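Local coordinates for mannan endo-1,4-beta-mannosidase (Mytilus edulis, PDB 2C0H), which hydrolyses internal beta-1,4 linkages in the backbones of mannans, acting on mannan oligosaccharides of four to six sugars but not on mannotriose or mannobiose, at residues S49-M54 with Q101-L106; A95-A100 with E152-G157; W226-D231 with E274-H279; H263-Q268 with Q297-G302. The protein carries 3 engineered substitutions. One frame throughout, in Å; residues are numbered along the deposited sequence.

Followed from the N terminus, the four contacts fall into two crossed pairs on a TIM barrel. Interaction 1 returns the end of helix 89-102 to helix 40-56, closing a loop that holds strand 61-68. Before it is complete, interaction 2 opens on the same helix 89-102 and reaches forward to the start of strand 155-162, so the two alternate along the chain and touch. Farther on, interaction 3 joins the loop after strand 221-225 to the one after strand 260-263; interaction 4 starts inside it and ends beyond strand 290-294. These also cross and touch, about 30 Å from interaction 2 between centres, on the catalytic side.

Interaction 1: residues S49-M54 with Q101-L106; sequences STLSDM and QRHNIL. Unlike the reference sequence in segment 49-54: Met-54 (reference Ile).
His-103, just past the end of helix 89-102, lays its imidazole along the backbone of helix 40-56, where Leu-51 and Ser-52 meet one face of the ring toward its rim. CD2 of His-103 lies 4.0 Å from CB of Leu-51, while CE1 of His-103 approaches CA of Ser-52 at 3.8 Å. The two ring nitrogens look elsewhere on the same helix: NE2 is hydrogen-bonded to Glu-48 and ND1 to Gln-55, and this pair of bonds fixes the rotation of the ring. Asn-104 follows with positive phi as the C-prime residue of a Schellman motif, turning the chain so that Ile-105 faces helix 40-56 as well. With CG1 set opposite its carbonyl carbon (chi1 -72°) and the chain then extended, Ile-105 drives CD1 into the groove between Leu-51 and Met-54. That methyl stands 3.8 Å from CD2 of Leu-51, 3.5 Å from the carbonyl O of Leu-51 and 3.9 Å from CB of Met-54, a residue that differs from the reference isoleucine. Val-62 of strand 61-68 touches both Met-54 and Ile-105. Such docking of a helix terminus and the following turn against the preceding helix is the outer-layer packing of a TIM barrel.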
loop_
_atom_site.group_PDB
_atom_site.type_symbol
_atom_site.label_atom_id
_atom_site.label_comp_id
_atom_site.label_asym_id
_atom_site.label_seq_id
_atom_site.Cartn_x
_atom_site.Cartn_y
_atom_site.Cartn_z
ATOM N N SER A 49 10.861 -17.577 -6.931
ATOM C CA SER A 49 11.255 -17.307 -8.315
ATOM C C SER A 49 11.025 -15.832 -8.660
ATOM O O SER A 49 11.791 -15.246 -9.424
ATOM C CB SER A 49 10.541 -18.234 -9.298
ATOM O OG SER A 49 9.160 -18.016 -9.331
ATOM N N THR A 50 9.968 -15.231 -8.102
ATOM C CA THR A 50 9.683 -13.807 -8.323
ATOM C C THR A 50 10.815 -12.954 -7.742
ATOM O O THR A 50 11.262 -11.998 -8.381
ATOM C CB THR A 50 8.314 -13.388 -7.718
ATOM O OG1 THR A 50 7.252 -14.086 -8.383
ATOM C CG2 THR A 50 8.076 -11.910 -7.856
ATOM N N LEU A 51 11.252 -13.289 -6.534
ATOM C CA LEU A 51 12.380 -12.593 -5.905
ATOM C C LEU A 51 13.668 -12.701 -6.728
ATOM O O LEU A 51 14.395 -11.723 -6.863
ATOM C CB LEU A 51 12.645 -13.131 -4.504
ATOM C CG LEU A 51 11.584 -12.903 -3.434
ATOM C CD1 LEU A 51 11.965 -13.713 -2.201
ATOM C CD2 LEU A 51 11.437 -11.420 -3.101
ATOM N N SER A 52 13.942 -13.893 -7.253
ATOM C CA SER A 52 15.141 -14.129 -8.062
ATOM C C SER A 52 15.117 -13.272 -9.322
ATOM O O SER A 52 16.119 -12.605 -9.642
ATOM C CB SER A 52 15.256 -15.608 -8.445
ATOM O OG SER A 52 16.415 -15.828 -9.241
ATOM N N ASP A 53 13.988 -13.310 -10.035
ATOM C CA ASP A 53 13.764 -12.501 -11.249
ATOM C C ASP A 53 14.009 -11.023 -10.962
ATOM O O ASP A 53 14.699 -10.328 -11.710
ATOM C CB ASP A 53 12.324 -12.646 -11.767
ATOM C CG ASP A 53 12.036 -13.988 -12.431
ATOM O OD1 ASP A 53 12.958 -14.817 -12.584
ATOM O OD2 ASP A 53 10.847 -14.207 -12.800
ATOM N N MET A 54 13.426 -10.536 -9.875
ATOM C CA MET A 54 13.519 -9.125 -9.547
ATOM C C MET A 54 14.925 -8.696 -9.192
ATOM O O MET A 54 15.384 -7.675 -9.691
ATOM C CB MET A 54 12.536 -8.756 -8.447
ATOM C CG MET A 54 11.119 -8.748 -8.954
ATOM S SD MET A 54 9.958 -8.320 -7.669
ATOM C CE MET A 54 10.702 -6.786 -7.087
ATOM N N GLN A 101 15.388 -11.274 2.114
ATOM C CA GLN A 101 16.664 -10.747 2.596
ATOM C C GLN A 101 17.832 -11.316 1.794
ATOM O O GLN A 101 18.757 -10.590 1.471
ATOM C CB GLN A 101 16.847 -11.066 4.082
ATOM C CG GLN A 101 18.035 -10.387 4.699
ATOM C CD GLN A 101 18.177 -10.662 6.179
ATOM O OE1 GLN A 101 17.210 -11.020 6.858
ATOM N NE2 GLN A 101 19.381 -10.470 6.697
ATOM N N ARG A 102 17.755 -12.603 1.465
ATOM C CA ARG A 102 18.810 -13.282 0.704
ATOM C C ARG A 102 18.952 -12.675 -0.697
ATOM O O ARG A 102 20.029 -12.801 -1.317
ATOM C CB ARG A 102 18.543 -14.795 0.617
ATOM C CG ARG A 102 18.774 -15.545 1.928
ATOM C CD ARG A 102 18.765 -17.057 1.772
ATOM N NE ARG A 102 17.444 -17.610 1.505
ATOM C CZ ARG A 102 16.565 -17.996 2.432
ATOM N NH1 ARG A 102 16.833 -17.891 3.727
ATOM N NH2 ARG A 102 15.394 -18.483 2.051
ATOM N N HIS A 103 17.890 -12.021 -1.181
ATOM C CA HIS A 103 17.866 -11.347 -2.500
ATOM C C HIS A 103 17.888 -9.801 -2.438
ATOM O O HIS A 103 17.642 -9.123 -3.447
ATOM C CB HIS A 103 16.634 -11.807 -3.290
ATOM C CG HIS A 103 16.668 -13.248 -3.687
ATOM N ND1 HIS A 103 17.313 -13.688 -4.824
ATOM C CD2 HIS A 103 16.143 -14.349 -3.103
ATOM C CE1 HIS A 103 17.173 -14.999 -4.927
ATOM N NE2 HIS A 103 16.468 -15.424 -3.895
ATOM N N ASN A 104 18.162 -9.240 -1.259
ATOM C CA ASN A 104 18.138 -7.792 -1.011
ATOM C C ASN A 104 16.849 -7.065 -1.447
ATOM O O ASN A 104 16.903 -5.997 -2.058
ATOM C CB ASN A 104 19.362 -7.105 -1.645
ATOM C CG ASN A 104 20.609 -7.237 -0.804
ATOM O OD1 ASN A 104 20.588 -7.039 0.411
ATOM N ND2 ASN A 104 21.720 -7.548 -1.455
ATOM N N ILE A 105 15.699 -7.641 -1.112
ATOM C CA ILE A 105 14.397 -7.060 -1.473
ATOM C C ILE A 105 13.587 -6.744 -0.215
ATOM O O ILE A 105 13.575 -7.551 0.711
ATOM C CB ILE A 105 13.647 -8.021 -2.409
ATOM C CG1 ILE A 105 14.338 -7.984 -3.790
ATOM C CG2 ILE A 105 12.201 -7.649 -2.519
ATOM C CD1 ILE A 105 13.817 -9.005 -4.768
ATOM N N LEU A 106 12.975 -5.562 -0.191
ATOM C CA LEU A 106 12.068 -5.136 0.888
ATOM C C LEU A 106 10.627 -5.518 0.579
ATOM O O LEU A 106 10.124 -5.286 -0.529
ATOM C CB LEU A 106 12.136 -3.623 1.069
ATOM C CG LEU A 106 13.445 -3.032 1.571
ATOM C CD1 LEU A 106 13.420 -1.521 1.401
ATOM C CD2 LEU A 106 13.705 -3.405 3.044
#

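Interaction 2: residues A95-A100 with E152-G157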
loop_
_atom_site.group_PDB
_atom_site.type_symbol
_atom_site.label_atom_id
_atom_site.label_comp_id
_atom_site.label_asym_id
_atom_site.label_seq_id
_atom_site.Cartn_x
_atom_site.Cartn_y
_atom_site.Cartn_z
ATOM N N ALA A 95 9.559 -16.601 7.199
ATOM C CA ALA A 95 10.283 -17.415 6.205
ATOM C C ALA A 95 10.391 -16.647 4.899
ATOM O O ALA A 95 11.436 -16.675 4.249
ATOM C CB ALA A 95 9.612 -18.742 5.981
ATOM N N TYR A 96 9.300 -15.993 4.507
ATOM C CA TYR A 96 9.282 -15.165 3.293
ATOM C C TYR A 96 10.243 -14.001 3.427
ATOM O O TYR A 96 11.004 -13.702 2.516
ATOM C CB TYR A 96 7.862 -14.671 2.965
ATOM C CG TYR A 96 7.744 -13.827 1.704
ATOM C CD1 TYR A 96 8.331 -14.236 0.505
ATOM C CD2 TYR A 96 7.004 -12.652 1.689
ATOM C CE1 TYR A 96 8.209 -13.464 -0.648
ATOM C CE2 TYR A 96 6.880 -11.886 0.537
ATOM C CZ TYR A 96 7.484 -12.297 -0.632
ATOM O OH TYR A 96 7.343 -11.522 -1.781
ATOM N N LEU A 97 10.210 -13.333 4.570
ATOM C CA LEU A 97 11.147 -12.233 4.807
ATOM C C LEU A 97 12.622 -12.685 4.739
ATOM O O LEU A 97 13.458 -11.936 4.237
ATOM C CB LEU A 97 10.825 -11.524 6.138
ATOM C CG LEU A 97 9.531 -10.701 6.131
ATOM C CD1 LEU A 97 9.137 -10.373 7.578
ATOM C CD2 LEU A 97 9.644 -9.414 5.301
ATOM N N HIS A 98 12.935 -13.893 5.221
ATOM C CA HIS A 98 14.310 -14.418 5.150
ATOM C C HIS A 98 14.699 -14.676 3.701
ATOM O O HIS A 98 15.821 -14.383 3.317
ATOM C CB HIS A 98 14.491 -15.698 5.955
ATOM C CG HIS A 98 14.468 -15.504 7.437
ATOM N ND1 HIS A 98 14.594 -14.274 8.044
ATOM C CD2 HIS A 98 14.346 -16.407 8.436
ATOM C CE1 HIS A 98 14.542 -14.428 9.357
ATOM N NE2 HIS A 98 14.388 -15.712 9.620
ATOM N N ALA A 99 13.778 -15.205 2.903
ATOM C CA ALA A 99 14.022 -15.376 1.461
ATOM C C ALA A 99 14.267 -14.043 0.752
ATOM O O ALA A 99 15.181 -13.920 -0.070
ATOM C CB ALA A 99 12.854 -16.120 0.820
ATOM N N ALA A 100 13.466 -13.033 1.076
ATOM C CA ALA A 100 13.610 -11.701 0.491
ATOM C C ALA A 100 14.974 -11.097 0.863
ATOM O O ALA A 100 15.661 -10.522 0.018
ATOM C CB ALA A 100 12.471 -10.783 0.945
ATOM N N GLU A 152 13.087 -7.709 11.399
ATOM C CA GLU A 152 13.448 -8.366 10.147
ATOM C C GLU A 152 13.926 -7.332 9.152
ATOM O O GLU A 152 13.203 -6.393 8.841
ATOM C CB GLU A 152 12.259 -9.132 9.575
ATOM C CG GLU A 152 11.907 -10.380 10.369
ATOM C CD GLU A 152 13.010 -11.433 10.316
ATOM O OE1 GLU A 152 13.822 -11.418 9.358
ATOM O OE2 GLU A 152 13.088 -12.280 11.237
ATOM N N LYS A 153 15.142 -7.516 8.647
ATOM C CA LYS A 153 15.744 -6.525 7.762
ATOM C C LYS A 153 15.007 -6.368 6.433
ATOM O O LYS A 153 15.059 -5.298 5.836
ATOM C CB LYS A 153 17.215 -6.837 7.495
ATOM C CG LYS A 153 18.154 -6.450 8.636
ATOM C CD LYS A 153 19.564 -7.028 8.471
ATOM C CE LYS A 153 20.048 -6.986 7.037
ATOM N NZ LYS A 153 21.511 -7.234 6.944
ATOM N N ALA A 154 14.316 -7.404 5.979
ATOM C CA ALA A 154 13.557 -7.305 4.733
ATOM C C ALA A 154 12.146 -6.720 4.874
ATOM O O ALA A 154 11.446 -6.571 3.881
ATOM C CB ALA A 154 13.495 -8.648 4.050
ATOM N N LEU A 155 11.706 -6.372 6.086
ATOM C CA LEU A 155 10.392 -5.772 6.230
ATOM C C LEU A 155 10.430 -4.287 5.860
ATOM O O LEU A 155 11.046 -3.475 6.556
ATOM C CB LEU A 155 9.851 -5.966 7.647
ATOM C CG LEU A 155 8.509 -5.282 7.906
ATOM C CD1 LEU A 155 7.389 -5.909 7.080
ATOM C CD2 LEU A 155 8.196 -5.343 9.384
ATOM N N GLY A 156 9.831 -3.939 4.720
ATOM C CA GLY A 156 9.720 -2.556 4.295
ATOM C C GLY A 156 8.671 -1.774 5.054
ATOM O O GLY A 156 8.926 -0.654 5.489
ATOM N N GLY A 157 7.471 -2.334 5.187
ATOM C CA GLY A 157 6.388 -1.634 5.874
ATOM C C GLY A 157 5.023 -2.228 5.618
ATOM O O GLY A 157 4.904 -3.385 5.176
#
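The imidazole of His-98 and the carboxylate of Glu-152 are the flat groups here, and they meet at the ring's edge: OE1 of Glu-152 lies near the imidazole plane, 3.1 Å from CE1 of His-98. The planes of ring and carboxylate stand 57° apart, and the two side chains run at about a right angle to each other. A bend at chi2 (-65°) turns the carboxylate of Glu-152 back toward the helix, where OE2 also forms a salt bridge with Arg-94, one turn before His-98. Away from this polar end the contact is apolar. CD1 of Leu-97 rests 3.9 Å from CB of Glu-152, and its other methyl, CD2, slides over the backbone of the turn to lie 3.8 Å from N of Leu-155. Ala-154 points its methyl into the helix, 3.3 Å from the carbonyl O of Leu-97 and 3.9 Å from CB of Ala-100; the small side chains on both partners let the type I turn from Glu-152 to Leu-155 come close to helix 89-102. Were Glu-152 an alanine, Arg-94 would probably be left without its carboxylate mate, and Leu-97 CD1 would lose its contact with CG while keeping the one with CB. The chemistry thus divides in two: an apolar seam seats the entry to strand 155-162 against the helix, and a carboxylate at its margin, probably ionised beside the arginine, adds an electrostatic tie.

Interaction 3: residues W226-D231 with E274-H279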
loop_
_atom_site.group_PDB
_atom_site.type_symbol
_atom_site.label_atom_id
_atom_site.label_comp_id
_atom_site.label_asym_id
_atom_site.label_seq_id
_atom_site.Cartn_x
_atom_site.Cartn_y
_atom_site.Cartn_z
ATOM N N TRP A 226 -6.915 4.844 -4.758
ATOM C CA TRP A 226 -7.292 4.474 -6.130
ATOM C C TRP A 226 -7.037 5.543 -7.183
ATOM O O TRP A 226 -6.825 5.214 -8.354
ATOM C CB TRP A 226 -8.753 3.992 -6.163
ATOM C CG TRP A 226 -9.677 4.706 -7.111
ATOM C CD1 TRP A 226 -10.096 4.272 -8.346
ATOM C CD2 TRP A 226 -10.326 5.963 -6.897
ATOM N NE1 TRP A 226 -10.942 5.185 -8.900
ATOM C CE2 TRP A 226 -11.107 6.234 -8.038
ATOM C CE3 TRP A 226 -10.319 6.895 -5.852
ATOM C CZ2 TRP A 226 -11.869 7.392 -8.163
ATOM C CZ3 TRP A 226 -11.073 8.047 -5.980
ATOM C CH2 TRP A 226 -11.835 8.292 -7.132
ATOM N N ASN A 227 -7.050 6.810 -6.786
ATOM C CA ASN A 227 -6.964 7.931 -7.729
ATOM C C ASN A 227 -6.544 9.195 -6.989
ATOM O O ASN A 227 -6.923 9.401 -5.838
ATOM C CB ASN A 227 -8.309 8.139 -8.444
ATOM C CG ASN A 227 -8.262 9.207 -9.534
ATOM O OD1 ASN A 227 -8.457 10.385 -9.271
ATOM N ND2 ASN A 227 -8.083 8.778 -10.776
ATOM N N MET A 228 -5.771 10.042 -7.656
ATOM C CA MET A 228 -5.318 11.294 -7.062
ATOM C C MET A 228 -6.437 12.226 -6.576
ATOM O O MET A 228 -6.189 13.063 -5.702
ATOM C CB MET A 228 -4.431 12.034 -8.069
ATOM C CG MET A 228 -3.697 13.234 -7.546
ATOM S SD MET A 228 -2.550 12.914 -6.193
ATOM C CE MET A 228 -1.441 11.790 -6.981
ATOM N N LYS A 229 -7.649 12.114 -7.119
ATOM C CA LYS A 229 -8.789 12.921 -6.647
ATOM C C LYS A 229 -9.098 12.788 -5.158
ATOM O O LYS A 229 -9.753 13.665 -4.604
ATOM C CB LYS A 229 -10.057 12.608 -7.453
ATOM C CG LYS A 229 -10.006 13.169 -8.852
ATOM C CD LYS A 229 -11.244 12.846 -9.644
ATOM C CE LYS A 229 -11.211 13.549 -10.994
ATOM N NZ LYS A 229 -12.400 13.199 -11.830
ATOM N N ALA A 230 -8.620 11.720 -4.531
ATOM C CA ALA A 230 -8.805 11.501 -3.096
ATOM C C ALA A 230 -7.514 11.727 -2.283
ATOM O O ALA A 230 -7.484 11.465 -1.075
ATOM C CB ALA A 230 -9.350 10.104 -2.867
ATOM N N ASP A 231 -6.449 12.200 -2.938
ATOM C CA ASP A 231 -5.100 12.219 -2.330
ATOM C C ASP A 231 -4.356 13.558 -2.496
ATOM O O ASP A 231 -3.140 13.609 -2.303
ATOM C CB ASP A 231 -4.239 11.054 -2.890
ATOM C CG ASP A 231 -3.259 10.476 -1.860
ATOM O OD1 ASP A 231 -2.354 11.202 -1.389
ATOM O OD2 ASP A 231 -3.365 9.273 -1.526
ATOM N N GLU A 274 -5.722 14.547 -13.528
ATOM C CA GLU A 274 -5.286 14.267 -12.159
ATOM C C GLU A 274 -4.094 13.301 -12.045
ATOM O O GLU A 274 -3.477 13.187 -10.974
ATOM C CB GLU A 274 -6.471 13.749 -11.322
ATOM C CG GLU A 274 -6.791 12.265 -11.457
ATOM C CD GLU A 274 -7.507 11.891 -12.733
ATOM O OE1 GLU A 274 -7.967 12.791 -13.472
ATOM O OE2 GLU A 274 -7.606 10.669 -12.992
ATOM N N SER A 275 -3.750 12.590 -13.119
ATOM C CA SER A 275 -2.728 11.543 -13.031
ATOM C C SER A 275 -1.319 12.044 -12.690
ATOM O O SER A 275 -0.881 13.044 -13.249
ATOM C CB SER A 275 -2.626 10.763 -14.344
ATOM O OG SER A 275 -1.543 9.848 -14.295
ATOM N N PRO A 276 -0.602 11.333 -11.796
ATOM C CA PRO A 276 0.805 11.653 -11.542
ATOM C C PRO A 276 1.709 11.516 -12.759
ATOM O O PRO A 276 2.815 12.029 -12.730
ATOM C CB PRO A 276 1.224 10.673 -10.443
ATOM C CG PRO A 276 0.165 9.657 -10.359
ATOM C CD PRO A 276 -1.072 10.225 -10.940
ATOM N N PHE A 277 1.268 10.836 -13.813
ATOM C CA PHE A 277 2.064 10.826 -15.047
ATOM C C PHE A 277 1.866 12.061 -15.948
ATOM O O PHE A 277 2.504 12.156 -17.006
ATOM C CB PHE A 277 1.822 9.523 -15.831
ATOM C CG PHE A 277 2.411 8.301 -15.165
ATOM C CD1 PHE A 277 3.788 8.120 -15.053
ATOM C CD2 PHE A 277 1.592 7.311 -14.635
ATOM C CE1 PHE A 277 4.326 7.008 -14.420
ATOM C CE2 PHE A 277 2.134 6.188 -14.015
ATOM C CZ PHE A 277 3.496 6.034 -13.895
ATOM N N LYS A 278 1.017 13.005 -15.540
ATOM C CA LYS A 278 0.803 14.264 -16.284
ATOM C C LYS A 278 1.405 15.484 -15.581
ATOM O O LYS A 278 1.345 16.609 -16.112
ATOM C CB LYS A 278 -0.692 14.505 -16.506
ATOM C CG LYS A 278 -1.395 13.457 -17.375
ATOM C CD LYS A 278 -0.737 13.266 -18.744
ATOM C CE LYS A 278 -0.670 14.544 -19.553
ATOM N NZ LYS A 278 -0.148 14.276 -20.935
ATOM N N HIS A 279 1.992 15.262 -14.408
ATOM C CA HIS A 279 2.523 16.349 -13.581
ATOM C C HIS A 279 3.733 15.893 -12.783
ATOM O O HIS A 279 3.917 14.698 -12.531
ATOM C CB HIS A 279 1.458 16.829 -12.579
ATOM C CG HIS A 279 0.171 17.256 -13.205
ATOM N ND1 HIS A 279 -0.014 18.505 -13.753
ATOM C CD2 HIS A 279 -0.996 16.592 -13.374
ATOM C CE1 HIS A 279 -1.239 18.591 -14.239
ATOM N NE2 HIS A 279 -1.856 17.443 -14.019
#
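Asn-227 and Glu-274 meet at what is probably the rim of the substrate cleft, for Asn-227 directly follows Trp-226, a residue inferred from relatives to bind substrate. The amide of Asn-227 is used at both ends. ND2 donates to OE2 of Glu-274 at 3.0 Å, in a nearly straight bond (164°) that keeps the acceptor close to the amide plane but meets the carboxylate on its anti side, 32° out of plane. OD1 instead accepts from N of Lys-229 at 2.9 Å, making an Asx turn at the start of the short 3-10 segment 228-230. Held by two bonds of opposite sense, the amide has its flip settled. Glu-274 CG sits between its own backbone N and carbonyl carbon (chi1 82°), and a further bend at chi2 lays the side chain across the amide, with CG of Glu-274 3.3 Å from OD1 of Asn-227. The extended side chain of Lys-229 passes Glu-274 at a slant, its NZ 4.7 Å from OE1 of Glu-274, too far for a salt bridge but near enough that the opposite charges probably attract. Deeper in, CB of Met-228 packs 3.3 Å from the carbonyl O of Glu-274, while CE of Met-228 reaches CD of Pro-276 at 4.3 Å. With a leucine in place of Asn-227, Glu-274 OE2 would probably lose its amide donor and the Asx turn its acceptor, setting both loops freer to move. The two loops follow neighbouring parallel strands, 221-225 and 260-263, at the C-terminal end of the barrel, the face on which TIM-barrel glycosidases build their active sites.

Interaction 4: residues H263-Q268 with Q297-G302; sequences HTYDWQ and QEHGAG
This is a polar loop-to-loop clasp at the surface, joining the loops that follow strands 260-263 and 290-294, with Asp-266 gripping the backbone around His-299. N of Asp-266 donates to the carbonyl O of His-299 at 3.0 Å, from outside the carbonyl plane. Its carboxylate then doubles back: with CG placed between backbone N and carbonyl carbon (chi1 71°), OD2 of Asp-266 takes a bond from N of Ala-301 at 2.9 Å, on the anti side and rather bent (139°). One residue thus both gives to and receives from the opposing loop. The carbonyl O of His-299 also has a water 3.0 Å away, which lies 2.8 Å from O of Thr-264 and so links the two loops. Beside this polar clasp, Tyr-265 sets its ring edge toward the face of His-299 in an offset edge-to-face pair, planes at 87° and centroids 5.9 Å apart, with CD1 of Tyr-265 3.9 Å from CB of His-299. The histidine is anchored through ND1 by Asn-296, and the tyrosine hydroxyl is hydrogen-bonded to Glu-294. That residue is the probable nucleophile and Tyr-265 a probable substrate ligand, an arrangement characteristic of the active site of glycoside hydrolase family 5.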
loop_
_atom_site.group_PDB
_atom_site.type_symbol
_atom_site.label_atom_id
_atom_site.label_comp_id
_atom_site.label_asym_id
_atom_site.label_seq_id
_atom_site.Cartn_x
_atom_site.Cartn_y
_atom_site.Cartn_z
ATOM N N HIS A 263 -2.572 5.059 -7.174
ATOM C CA HIS A 263 -2.640 4.206 -8.340
ATOM C C HIS A 263 -3.076 5.018 -9.562
ATOM O O HIS A 263 -3.790 6.025 -9.441
ATOM C CB HIS A 263 -3.616 3.072 -8.056
ATOM C CG HIS A 263 -3.290 2.299 -6.810
ATOM N ND1 HIS A 263 -4.179 1.422 -6.227
ATOM C CD2 HIS A 263 -2.179 2.278 -6.036
ATOM C CE1 HIS A 263 -3.624 0.894 -5.151
ATOM N NE2 HIS A 263 -2.411 1.394 -5.011
ATOM N N THR A 264 -2.644 4.617 -10.754
ATOM C CA THR A 264 -3.056 5.382 -11.934
ATOM C C THR A 264 -3.097 4.520 -13.187
ATOM O O THR A 264 -2.146 3.783 -13.494
ATOM C CB THR A 264 -2.160 6.643 -12.101
ATOM O OG1 THR A 264 -2.649 7.494 -13.155
ATOM C CG2 THR A 264 -0.749 6.244 -12.346
ATOM N N TYR A 265 -4.245 4.580 -13.855
ATOM C CA TYR A 265 -4.500 3.853 -15.095
ATOM C C TYR A 265 -5.179 4.791 -16.084
ATOM O O TYR A 265 -5.961 5.657 -15.686
ATOM C CB TYR A 265 -5.407 2.661 -14.812
ATOM C CG TYR A 265 -4.842 1.644 -13.839
ATOM C CD1 TYR A 265 -3.955 0.662 -14.260
ATOM C CD2 TYR A 265 -5.216 1.642 -12.504
ATOM C CE1 TYR A 265 -3.439 -0.284 -13.396
ATOM C CE2 TYR A 265 -4.716 0.689 -11.630
ATOM C CZ TYR A 265 -3.819 -0.275 -12.074
ATOM O OH TYR A 265 -3.295 -1.261 -11.260
ATOM N N ASP A 266 -4.872 4.638 -17.368
ATOM C CA ASP A 266 -5.489 5.471 -18.396
ATOM C C ASP A 266 -6.945 5.065 -18.647
ATOM O O ASP A 266 -7.424 4.069 -18.101
ATOM C CB ASP A 266 -4.668 5.443 -19.691
ATOM C CG ASP A 266 -4.737 4.108 -20.423
ATOM O OD1 ASP A 266 -5.454 3.190 -19.994
ATOM O OD2 ASP A 266 -4.040 3.968 -21.446
ATOM N N TRP A 267 -7.640 5.854 -19.454
ATOM C CA TRP A 267 -9.001 5.532 -19.869
ATOM C C TRP A 267 -9.124 5.903 -21.331
ATOM O O TRP A 267 -8.829 7.029 -21.695
ATOM C CB TRP A 267 -10.025 6.299 -19.045
ATOM C CG TRP A 267 -11.426 6.003 -19.477
ATOM C CD1 TRP A 267 -12.311 6.868 -20.055
ATOM C CD2 TRP A 267 -12.084 4.736 -19.410
ATOM N NE1 TRP A 267 -13.489 6.218 -20.336
ATOM C CE2 TRP A 267 -13.376 4.908 -19.950
ATOM C CE3 TRP A 267 -11.707 3.470 -18.948
ATOM C CZ2 TRP A 267 -14.298 3.862 -20.028
ATOM C CZ3 TRP A 267 -12.625 2.432 -19.025
ATOM C CH2 TRP A 267 -13.904 2.635 -19.564
ATOM N N GLN A 268 -9.545 4.947 -22.153
ATOM C CA GLN A 268 -9.586 5.126 -23.608
ATOM C C GLN A 268 -8.275 5.746 -24.127
ATOM O O GLN A 268 -8.289 6.713 -24.900
ATOM C CB GLN A 268 -10.809 5.964 -24.012
ATOM C CG GLN A 268 -12.142 5.445 -23.447
ATOM C CD GLN A 268 -13.337 6.321 -23.806
ATOM O OE1 GLN A 268 -13.188 7.378 -24.424
ATOM N NE2 GLN A 268 -14.530 5.883 -23.417
ATOM N N GLN A 297 2.158 -0.609 -18.482
ATOM C CA GLN A 297 2.253 -0.134 -19.862
ATOM C C GLN A 297 0.959 -0.398 -20.633
ATOM O O GLN A 297 0.567 0.384 -21.499
ATOM C CB GLN A 297 3.425 -0.842 -20.507
ATOM C CG GLN A 297 3.748 -0.461 -21.902
ATOM C CD GLN A 297 4.870 -1.309 -22.440
ATOM O OE1 GLN A 297 5.938 -1.455 -21.817
ATOM N NE2 GLN A 297 4.628 -1.912 -23.590
ATOM N N GLU A 298 0.281 -1.483 -20.301
ATOM C CA GLU A 298 -0.970 -1.820 -20.967
ATOM C C GLU A 298 -2.052 -0.745 -20.772
ATOM O O GLU A 298 -2.937 -0.573 -21.618
ATOM C CB GLU A 298 -1.441 -3.205 -20.505
ATOM C CG GLU A 298 -0.577 -4.387 -21.020
ATOM C CD GLU A 298 0.777 -4.601 -20.310
ATOM O OE1 GLU A 298 1.113 -3.887 -19.341
ATOM O OE2 GLU A 298 1.532 -5.522 -20.713
ATOM N N HIS A 299 -1.964 -0.008 -19.665
ATOM C CA HIS A 299 -2.858 1.104 -19.356
ATOM C C HIS A 299 -2.068 2.396 -19.154
ATOM O O HIS A 299 -2.397 3.218 -18.290
ATOM C CB HIS A 299 -3.683 0.747 -18.111
ATOM C CG HIS A 299 -4.509 -0.485 -18.292
ATOM N ND1 HIS A 299 -4.056 -1.740 -17.952
ATOM C CD2 HIS A 299 -5.746 -0.660 -18.812
ATOM C CE1 HIS A 299 -4.979 -2.637 -18.250
ATOM N NE2 HIS A 299 -6.014 -2.008 -18.775
ATOM N N GLY A 300 -1.052 2.595 -19.991
ATOM C CA GLY A 300 -0.128 3.721 -19.871
ATOM C C GLY A 300 -0.180 4.795 -20.944
ATOM O O GLY A 300 0.774 5.561 -21.091
ATOM N N ALA A 301 -1.286 4.862 -21.686
ATOM C CA ALA A 301 -1.513 5.948 -22.650
ATOM C C ALA A 301 -0.373 6.074 -23.661
ATOM O O ALA A 301 0.002 7.179 -24.037
ATOM C CB ALA A 301 -1.723 7.266 -21.919
ATOM N N GLY A 302 0.174 4.943 -24.093
ATOM C CA GLY A 302 1.262 4.928 -25.068
ATOM C C GLY A 302 2.674 5.045 -24.514
ATOM O O GLY A 302 3.651 4.923 -25.263
HETATM O O HOH W 1 -0.959 2.562 -15.696
#